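Local coordinates for protein amorpha-4,11-diene synthase (Artemisia annua, PDB 4GAX) that probably converts farnesyl diphosphate to a cyclic sesquiterpene, as a plant sesquiterpene synthase of the class I terpene synthase family, at residues A[109-112]-A[113-117]; A[203-206]-A[207-210]; A[268-271]-A[272-275]. One frame throughout, in Å; residues are numbered along the deposited sequence.

Interaction 1 (A[109-112]-A[113-117])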
ATOM      1  N   GLU A 109      23.978 -12.708  -5.011  1.00 24.94           N
ATOM      2  CA  GLU A 109      25.358 -13.090  -4.721  1.00 25.88           C
ATOM      3  C   GLU A 109      26.121 -13.610  -5.944  1.00 29.37           C
ATOM      4  O   GLU A 109      27.331 -13.412  -6.059  1.00 36.08           O
ATOM      5  CB  GLU A 109      25.404 -14.147  -3.613  1.00 34.90           C
ATOM      6  CG  GLU A 109      24.901 -13.657  -2.260  1.00 32.59           C
ATOM      7  CD  GLU A 109      24.668 -14.804  -1.270  1.00 41.31           C
ATOM      8  OE1 GLU A 109      24.835 -15.981  -1.670  1.00 38.72           O
ATOM      9  OE2 GLU A 109      24.316 -14.532  -0.096  1.00 39.97           O
ATOM     10  N   THR A 110      25.425 -14.285  -6.851  1.00 26.84           N
ATOM     11  CA  THR A 110      26.099 -14.937  -7.969  1.00 29.57           C
ATOM     12  C   THR A 110      26.493 -13.947  -9.052  1.00 28.68           C
ATOM     13  O   THR A 110      27.609 -13.995  -9.565  1.00 26.67           O
ATOM     14  CB  THR A 110      25.218 -16.040  -8.597  1.00 36.53           C
ATOM     15  OG1 THR A 110      24.816 -16.968  -7.579  1.00 37.79           O
ATOM     16  CG2 THR A 110      25.978 -16.775  -9.703  1.00 33.97           C
ATOM     17  N   TYR A 111      25.587 -13.036  -9.390  1.00 25.51           N
ATOM     18  CA  TYR A 111      25.816 -12.166 -10.532  1.00 27.32           C
ATOM     19  C   TYR A 111      26.116 -10.737 -10.099  1.00 29.71           C
ATOM     20  O   TYR A 111      26.567  -9.921 -10.911  1.00 31.66           O
ATOM     21  CB  TYR A 111      24.608 -12.215 -11.482  1.00 22.11           C
ATOM     22  CG  TYR A 111      24.287 -13.620 -11.951  1.00 25.88           C
ATOM     23  CD1 TYR A 111      24.963 -14.183 -13.030  1.00 31.36           C
ATOM     24  CD2 TYR A 111      23.321 -14.388 -11.309  1.00 25.07           C
ATOM     25  CE1 TYR A 111      24.679 -15.476 -13.464  1.00 40.18           C
ATOM     26  CE2 TYR A 111      23.028 -15.684 -11.735  1.00 29.52           C
ATOM     27  CZ  TYR A 111      23.713 -16.220 -12.814  1.00 34.24           C
ATOM     28  OH  TYR A 111      23.434 -17.501 -13.245  1.00 31.85           O
ATOM     29  N   GLY A 112      25.885 -10.446  -8.818  1.00 29.27           N
ATOM     30  CA  GLY A 112      25.992  -9.090  -8.315  1.00 27.99           C
ATOM     31  C   GLY A 112      25.251  -8.102  -9.209  1.00 28.80           C
ATOM     32  O   GLY A 112      24.110  -8.333  -9.611  1.00 20.97           O
ATOM     33  N   ASP A 113      25.917  -7.006  -9.547  1.00 23.89           N
ATOM     34  CA  ASP A 113      25.336  -5.997 -10.425  1.00 26.54           C
ATOM     35  C   ASP A 113      25.521  -6.341 -11.906  1.00 33.66           C
ATOM     36  O   ASP A 113      25.147  -5.555 -12.779  1.00 31.95           O
ATOM     37  CB  ASP A 113      25.983  -4.646 -10.120  1.00 32.93           C
ATOM     38  CG  ASP A 113      25.154  -3.477 -10.599  1.00 39.69           C
ATOM     39  OD1 ASP A 113      23.906  -3.485 -10.441  1.00 37.39           O
ATOM     40  OD2 ASP A 113      25.772  -2.541 -11.133  1.00 41.75           O
ATOM     41  N   ASN A 114      26.079  -7.514 -12.194  1.00 23.72           N
ATOM     42  CA  ASN A 114      26.514  -7.814 -13.568  1.00 28.81           C
ATOM     43  C   ASN A 114      25.694  -8.857 -14.324  1.00 32.98           C
ATOM     44  O   ASN A 114      26.231  -9.581 -15.166  1.00 33.27           O
ATOM     45  CB  ASN A 114      27.987  -8.230 -13.586  1.00 28.97           C
ATOM     46  CG  ASN A 114      28.891  -7.188 -12.968  1.00 36.59           C
ATOM     47  OD1 ASN A 114      28.967  -6.050 -13.448  1.00 37.09           O
ATOM     48  ND2 ASN A 114      29.591  -7.571 -11.903  1.00 38.32           N
ATOM     49  N   TRP A 115      24.404  -8.944 -14.023  1.00 24.82           N
ATOM     50  CA  TRP A 115      23.498  -9.774 -14.816  1.00 24.04           C
ATOM     51  C   TRP A 115      23.552  -9.367 -16.279  1.00 30.80           C
ATOM     52  O   TRP A 115      23.501  -8.176 -16.606  1.00 32.67           O
ATOM     53  CB  TRP A 115      22.057  -9.587 -14.348  1.00 19.18           C
ATOM     54  CG  TRP A 115      21.059 -10.469 -15.049  1.00 20.10           C
ATOM     55  CD1 TRP A 115      20.381 -10.193 -16.212  1.00 22.97           C
ATOM     56  CD2 TRP A 115      20.622 -11.771 -14.625  1.00 20.66           C
ATOM     57  NE1 TRP A 115      19.555 -11.245 -16.533  1.00 19.93           N
ATOM     58  CE2 TRP A 115      19.675 -12.222 -15.572  1.00 23.75           C
ATOM     59  CE3 TRP A 115      20.941 -12.602 -13.538  1.00 24.83           C
ATOM     60  CZ2 TRP A 115      19.046 -13.461 -15.468  1.00 28.53           C
ATOM     61  CZ3 TRP A 115      20.318 -13.824 -13.432  1.00 20.51           C
ATOM     62  CH2 TRP A 115      19.382 -14.246 -14.397  1.00 30.39           C
ATOM     63  N   SER A 116      23.640 -10.354 -17.160  1.00 29.19           N
ATOM     64  CA  SER A 116      23.592 -10.088 -18.590  1.00 38.21           C
ATOM     65  C   SER A 116      22.973 -11.270 -19.310  1.00 50.36           C
ATOM     66  O   SER A 116      23.639 -11.937 -20.098  1.00 68.21           O
ATOM     67  CB  SER A 116      24.998  -9.836 -19.144  1.00 42.38           C
ATOM     68  OG  SER A 116      25.792 -11.013 -19.060  1.00 45.85           O
ATOM     69  N   GLY A 117      21.707 -11.546 -19.040  1.00 63.27           N
ATOM     70  CA  GLY A 117      21.054 -12.659 -19.696  1.00 67.56           C
ATOM     71  C   GLY A 117      19.762 -12.239 -20.364  1.00 56.76           C
ATOM     72  O   GLY A 117      19.491 -11.040 -20.533  1.00 51.27           O
TER
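Tyr111 and Trp115 meet as a T-shaped (edge-to-face) pair: the six-membered ring of the indole turns its edge to one face of the phenol, with the planes 71° apart. CZ3 of Trp115 stands 3.7 Å from CE2 of Tyr111, off the ring centre toward the rim. On the opposite face CG2 of Thr110 lies over the middle of the phenol, so this ring is sandwiched. Trp115 gets there because its CG is anti to its backbone N (chi1 -176°). Between the two aromatic residues runs a type II' beta turn, Tyr111 to Asn114, which ends helix 97-111: Gly112 takes positive phi, and the N of Asn114 donates to the O of Tyr111 at 2.8 Å. The packed side continues into the domain, where the indole stacks on Trp123 and its NE1 is hydrogen-bonded to the O of Ala118, while Tyr111 OH is hydrogen-bonded to ND1 of His77 on helix 77-89. Asp113 is held as well, its OD1 hydrogen-bonded to the N of Thr135. The loose side is that of Asn114, which is exposed and brings CB only to 3.5 Å from the O of Tyr111, without a side-chain bond across the turn.

Interaction 2 (A[203-206]-A[207-210])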
ATOM      1  N   SER A 203      -3.914  -7.184 -25.475  1.00 29.01           N
ATOM      2  CA  SER A 203      -4.204  -5.745 -25.507  1.00 25.35           C
ATOM      3  C   SER A 203      -4.576  -5.268 -24.121  1.00 25.26           C
ATOM      4  O   SER A 203      -4.053  -4.266 -23.631  1.00 24.14           O
ATOM      5  CB  SER A 203      -5.349  -5.440 -26.482  1.00 20.77           C
ATOM      6  OG  SER A 203      -4.906  -5.613 -27.812  1.00 39.25           O
ATOM      7  N   THR A 204      -5.469  -6.019 -23.484  1.00 27.14           N
ATOM      8  CA  THR A 204      -5.929  -5.701 -22.142  1.00 28.11           C
ATOM      9  C   THR A 204      -4.780  -5.695 -21.140  1.00 26.84           C
ATOM     10  O   THR A 204      -4.679  -4.794 -20.310  1.00 19.37           O
ATOM     11  CB  THR A 204      -7.066  -6.655 -21.714  1.00 28.00           C
ATOM     12  OG1 THR A 204      -8.229  -6.339 -22.483  1.00 26.47           O
ATOM     13  CG2 THR A 204      -7.387  -6.509 -20.237  1.00 34.14           C
ATOM     14  N   GLU A 205      -3.912  -6.696 -21.216  1.00 22.70           N
ATOM     15  CA  GLU A 205      -2.786  -6.774 -20.298  1.00 26.63           C
ATOM     16  C   GLU A 205      -1.789  -5.619 -20.478  1.00 25.42           C
ATOM     17  O   GLU A 205      -1.276  -5.074 -19.487  1.00 24.71           O
ATOM     18  CB  GLU A 205      -2.078  -8.120 -20.428  1.00 29.91           C
ATOM     19  CG  GLU A 205      -0.978  -8.341 -19.402  1.00 31.49           C
ATOM     20  CD  GLU A 205      -1.513  -8.523 -17.983  1.00 33.59           C
ATOM     21  OE1 GLU A 205      -2.747  -8.638 -17.789  1.00 33.29           O
ATOM     22  OE2 GLU A 205      -0.679  -8.566 -17.057  1.00 25.11           O
ATOM     23  N   ILE A 206      -1.516  -5.242 -21.726  1.00 21.90           N
ATOM     24  CA  ILE A 206      -0.700  -4.048 -21.988  1.00 19.36           C
ATOM     25  C   ILE A 206      -1.398  -2.784 -21.449  1.00 20.72           C
ATOM     26  O   ILE A 206      -0.789  -1.952 -20.793  1.00 23.50           O
ATOM     27  CB  ILE A 206      -0.468  -3.868 -23.488  1.00 22.17           C
ATOM     28  CG1 ILE A 206       0.311  -5.066 -24.038  1.00 21.91           C
ATOM     29  CG2 ILE A 206       0.278  -2.556 -23.772  1.00 18.46           C
ATOM     30  CD1 ILE A 206       0.352  -5.110 -25.569  1.00 20.28           C
ATOM     31  N   GLN A 207      -2.683  -2.634 -21.727  1.00 18.70           N
ATOM     32  CA  GLN A 207      -3.368  -1.406 -21.332  1.00 18.50           C
ATOM     33  C   GLN A 207      -3.514  -1.285 -19.814  1.00 19.61           C
ATOM     34  O   GLN A 207      -3.453  -0.179 -19.278  1.00 21.45           O
ATOM     35  CB  GLN A 207      -4.709  -1.266 -22.052  1.00 21.28           C
ATOM     36  CG  GLN A 207      -4.779  -0.057 -23.009  1.00 44.91           C
ATOM     37  CD  GLN A 207      -4.224   1.264 -22.409  1.00 64.97           C
ATOM     38  OE1 GLN A 207      -4.442   1.590 -21.228  1.00 57.60           O
ATOM     39  NE2 GLN A 207      -3.509   2.031 -23.243  1.00 52.09           N
ATOM     40  N   ARG A 208      -3.648  -2.401 -19.101  1.00 23.62           N
ATOM     41  CA  ARG A 208      -3.689  -2.286 -17.636  1.00 24.27           C
ATOM     42  C   ARG A 208      -2.340  -1.801 -17.107  1.00 26.96           C
ATOM     43  O   ARG A 208      -2.293  -0.928 -16.245  1.00 24.78           O
ATOM     44  CB  ARG A 208      -4.160  -3.571 -16.922  1.00 36.47           C
ATOM     45  CG  ARG A 208      -3.368  -4.837 -17.204  1.00 38.20           C
ATOM     46  CD  ARG A 208      -3.944  -6.045 -16.422  1.00 38.08           C
ATOM     47  NE  ARG A 208      -3.772  -5.881 -14.993  1.00 46.41           N
ATOM     48  CZ  ARG A 208      -2.845  -6.491 -14.256  1.00 35.19           C
ATOM     49  NH1 ARG A 208      -1.994  -7.365 -14.787  1.00 34.32           N
ATOM     50  NH2 ARG A 208      -2.777  -6.227 -12.965  1.00 32.85           N
ATOM     51  N   ALA A 209      -1.250  -2.341 -17.652  1.00 22.06           N
ATOM     52  CA  ALA A 209       0.089  -1.910 -17.263  1.00 23.92           C
ATOM     53  C   ALA A 209       0.301  -0.418 -17.532  1.00 22.88           C
ATOM     54  O   ALA A 209       0.853   0.309 -16.693  1.00 19.25           O
ATOM     55  CB  ALA A 209       1.145  -2.745 -17.986  1.00 21.85           C
ATOM     56  N   LEU A 210      -0.128   0.036 -18.708  1.00 15.03           N
ATOM     57  CA  LEU A 210      -0.013   1.452 -19.060  1.00 19.53           C
ATOM     58  C   LEU A 210      -0.841   2.359 -18.136  1.00 28.77           C
ATOM     59  O   LEU A 210      -0.436   3.488 -17.826  1.00 23.52           O
ATOM     60  CB  LEU A 210      -0.425   1.666 -20.522  1.00 23.04           C
ATOM     61  CG  LEU A 210       0.494   1.027 -21.572  1.00 23.05           C
ATOM     62  CD1 LEU A 210      -0.033   1.279 -22.985  1.00 21.90           C
ATOM     63  CD2 LEU A 210       1.921   1.541 -21.431  1.00 26.02           C
TER
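Arg208 and Glu205, three residues apart on helix 200-211, lie side by side and point the same way, joined by a salt bridge. The arginine begins close to the backbone of the preceding turn, its CB 3.6 Å from the O of Thr204. CG occupies the crowded position between its own backbone N and carbonyl carbon (chi1 57°), which brings it to 3.1 Å from the O of Glu205. From there the chain leaves the backbone, and CD passes 3.2 Å from OE1 of Glu205. A bend at chi3 then turns the tip toward the carboxylate. NE lies 4.1 Å from OE1 of Glu205, and CZ stays about as far from both carboxylate oxygens. NH1 donates to OE2 of Glu205 at 2.9 Å, from the syn side of the carboxylate, while its bond to OE1 at 3.3 Å is weak. OE2 lies near the guanidinium plane, but the flat groups are twisted 48° apart, and NH1 alone serves both oxygens. NH2 makes a salt bridge to Glu222 OE1 and a hydrogen bond to Gln225 OE1, which gives the guanidinium a second carboxylate and probably steadies its positive charge.

Beneath the ion pair the helix keeps its regular ladder: Gln207, Arg208, Ala209 and Leu210 each donate their N to the O four residues earlier. On another side of the helix, Ile206 and Leu210 run alongside each other, CG2 of Ile206 lying 3.9 Å from CD1 of Leu210. These two apolar chains face helix 175-194, where both touch Leu188. Ala209 packs on Leu161 of helix 157-167, and Glu205 rests against Tyr226 and Phe229 of helix 219-232; helix 200-211 is thus packed against three other helices of an all-helical fold.

Interaction 3 (A[268-271]-A[272-275]); sequences AFDV and KNNA
Asn274 crosses Phe269 at a slant, its CB lying over one face of the phenyl ring and its amide plane turned 41° from the ring. CB stays 4.2 Å from CE1 of Phe269, an apolar contact, while the amide turns to the backbone. There ND2 of Asn274 donates to the O of Phe269 at 2.6 Å, a short bond with an N-H...O angle of 158°, and the acceptor lies near the amide plane. The torsion at chi1 of Asn274 (-67°) sets CG anti to its carbonyl carbon and lets the amide swing back toward the end of the preceding helix.

A second amide meets a carboxylate almost at right angles. The planes of Asn273 and Asp270 are steeply inclined, yet ND2 of Asn273 reaches OD2 of Asp270 at 2.8 Å, arriving on the syn side and somewhat out of the carboxylate plane. Main-chain bonds tie the same residues: the O of Asp270 accepts N of Asn274 in its carbonyl plane, and also N of Asn273, which approaches from above that plane. On the apolar side, CG2 of Val271 touches CB of Ala275 at 3.9 Å, and the O of Val271 receives the N of Ala275. Beyond these residues, Phe269 packs against Pro352 and Leu356 of helix 351-370, and both Phe269 and Ala275 touch Leu314 of helix 299-322.

These bonds span a break between two helices: after helix 238-269 Asp270 has positive phi, and the chain resumes as the short helix 271-274. Asn274 ND2 takes up the O of Phe269 next to this break, a helix-break-helix junction within the metal-binding domain of a terpene synthase.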
ATOM      1  N   ALA A 268     -21.002  -2.587  17.480  1.00 27.02           N
ATOM      2  CA  ALA A 268     -21.213  -2.457  18.921  1.00 26.35           C
ATOM      3  C   ALA A 268     -21.072  -1.007  19.338  1.00 26.24           C
ATOM      4  O   ALA A 268     -21.785  -0.527  20.223  1.00 34.88           O
ATOM      5  CB  ALA A 268     -20.211  -3.312  19.675  1.00 31.02           C
ATOM      6  N   PHE A 269     -20.140  -0.311  18.691  1.00 25.71           N
ATOM      7  CA  PHE A 269     -19.876   1.084  19.004  1.00 24.09           C
ATOM      8  C   PHE A 269     -21.087   1.980  18.715  1.00 32.42           C
ATOM      9  O   PHE A 269     -21.267   3.035  19.355  1.00 29.72           O
ATOM     10  CB  PHE A 269     -18.622   1.575  18.269  1.00 28.40           C
ATOM     11  CG  PHE A 269     -18.332   3.029  18.495  1.00 30.37           C
ATOM     12  CD1 PHE A 269     -18.111   3.510  19.781  1.00 25.46           C
ATOM     13  CD2 PHE A 269     -18.284   3.923  17.432  1.00 34.89           C
ATOM     14  CE1 PHE A 269     -17.859   4.866  20.006  1.00 34.11           C
ATOM     15  CE2 PHE A 269     -18.026   5.280  17.650  1.00 29.91           C
ATOM     16  CZ  PHE A 269     -17.816   5.747  18.941  1.00 32.84           C
ATOM     17  N   ASP A 270     -21.919   1.546  17.768  1.00 30.02           N
ATOM     18  CA  ASP A 270     -23.183   2.221  17.474  1.00 31.42           C
ATOM     19  C   ASP A 270     -22.913   3.677  17.106  1.00 30.83           C
ATOM     20  O   ASP A 270     -23.333   4.599  17.806  1.00 31.48           O
ATOM     21  CB  ASP A 270     -24.122   2.133  18.678  1.00 35.58           C
ATOM     22  CG  ASP A 270     -25.558   2.488  18.326  1.00 44.03           C
ATOM     23  OD1 ASP A 270     -25.933   2.354  17.138  1.00 47.63           O
ATOM     24  OD2 ASP A 270     -26.306   2.899  19.238  1.00 32.94           O
ATOM     25  N   VAL A 271     -22.205   3.865  15.996  1.00 34.96           N
ATOM     26  CA  VAL A 271     -21.674   5.166  15.604  1.00 27.58           C
ATOM     27  C   VAL A 271     -22.740   6.229  15.345  1.00 30.72           C
ATOM     28  O   VAL A 271     -22.547   7.404  15.675  1.00 36.23           O
ATOM     29  CB  VAL A 271     -20.719   5.036  14.379  1.00 38.15           C
ATOM     30  CG1 VAL A 271     -21.498   4.731  13.103  1.00 41.24           C
ATOM     31  CG2 VAL A 271     -19.870   6.292  14.212  1.00 38.94           C
ATOM     32  N   LYS A 272     -23.877   5.828  14.786  1.00 35.83           N
ATOM     33  CA  LYS A 272     -24.902   6.807  14.443  1.00 36.93           C
ATOM     34  C   LYS A 272     -25.465   7.456  15.698  1.00 40.07           C
ATOM     35  O   LYS A 272     -25.924   8.589  15.659  1.00 39.37           O
ATOM     36  CB  LYS A 272     -26.005   6.189  13.585  1.00 40.78           C
ATOM     37  CG  LYS A 272     -26.858   5.137  14.279  1.00 56.89           C
ATOM     38  CD  LYS A 272     -26.928   3.858  13.449  1.00 68.71           C
ATOM     39  CE  LYS A 272     -27.211   4.142  11.972  1.00 74.25           C
ATOM     40  NZ  LYS A 272     -28.570   4.714  11.749  1.00 75.69           N
ATOM     41  N   ASN A 273     -25.392   6.746  16.819  1.00 40.36           N
ATOM     42  CA  ASN A 273     -25.801   7.310  18.100  1.00 39.21           C
ATOM     43  C   ASN A 273     -24.659   7.920  18.912  1.00 42.84           C
ATOM     44  O   ASN A 273     -24.829   8.962  19.549  1.00 44.57           O
ATOM     45  CB  ASN A 273     -26.517   6.252  18.939  1.00 33.97           C
ATOM     46  CG  ASN A 273     -27.918   5.967  18.441  1.00 45.94           C
ATOM     47  OD1 ASN A 273     -28.618   6.867  17.968  1.00 43.05           O
ATOM     48  ND2 ASN A 273     -28.335   4.708  18.536  1.00 48.90           N
ATOM     49  N   ASN A 274     -23.494   7.281  18.879  1.00 33.66           N
ATOM     50  CA  ASN A 274     -22.397   7.668  19.759  1.00 31.52           C
ATOM     51  C   ASN A 274     -21.383   8.611  19.112  1.00 35.39           C
ATOM     52  O   ASN A 274     -20.512   9.159  19.794  1.00 35.73           O
ATOM     53  CB  ASN A 274     -21.708   6.420  20.319  1.00 29.11           C
ATOM     54  CG  ASN A 274     -22.607   5.647  21.265  1.00 33.40           C
ATOM     55  OD1 ASN A 274     -23.137   6.207  22.230  1.00 34.92           O
ATOM     56  ND2 ASN A 274     -22.815   4.361  20.976  1.00 33.79           N
ATOM     57  N   ALA A 275     -21.511   8.807  17.802  1.00 35.43           N
ATOM     58  CA  ALA A 275     -20.698   9.792  17.088  1.00 37.99           C
ATOM     59  C   ALA A 275     -21.403  10.256  15.816  1.00 37.51           C
ATOM     60  O   ALA A 275     -20.925  10.003  14.711  1.00 33.82           O
ATOM     61  CB  ALA A 275     -19.336   9.214  16.753  1.00 39.22           C
TER

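All three interactions are local and follow one another along the chain. Interactions 1 and 2 belong to the N-terminal domain of the terpene synthase, their centres 30 Å apart and their nearest atoms about 20 Å apart, one at a helix end and one mid-helix. Interaction 3 belongs to the metal-binding domain, with its centre 58 Å from that of interaction 1, on the opposite side of the chain's centre, and 44 Å from that of interaction 2. Interaction 3 packs on helix 299-322, whose sequence carries the aspartate-rich DDxxD motif that in class I terpene synthases binds magnesium for the diphosphate substrate. None of the three touches another.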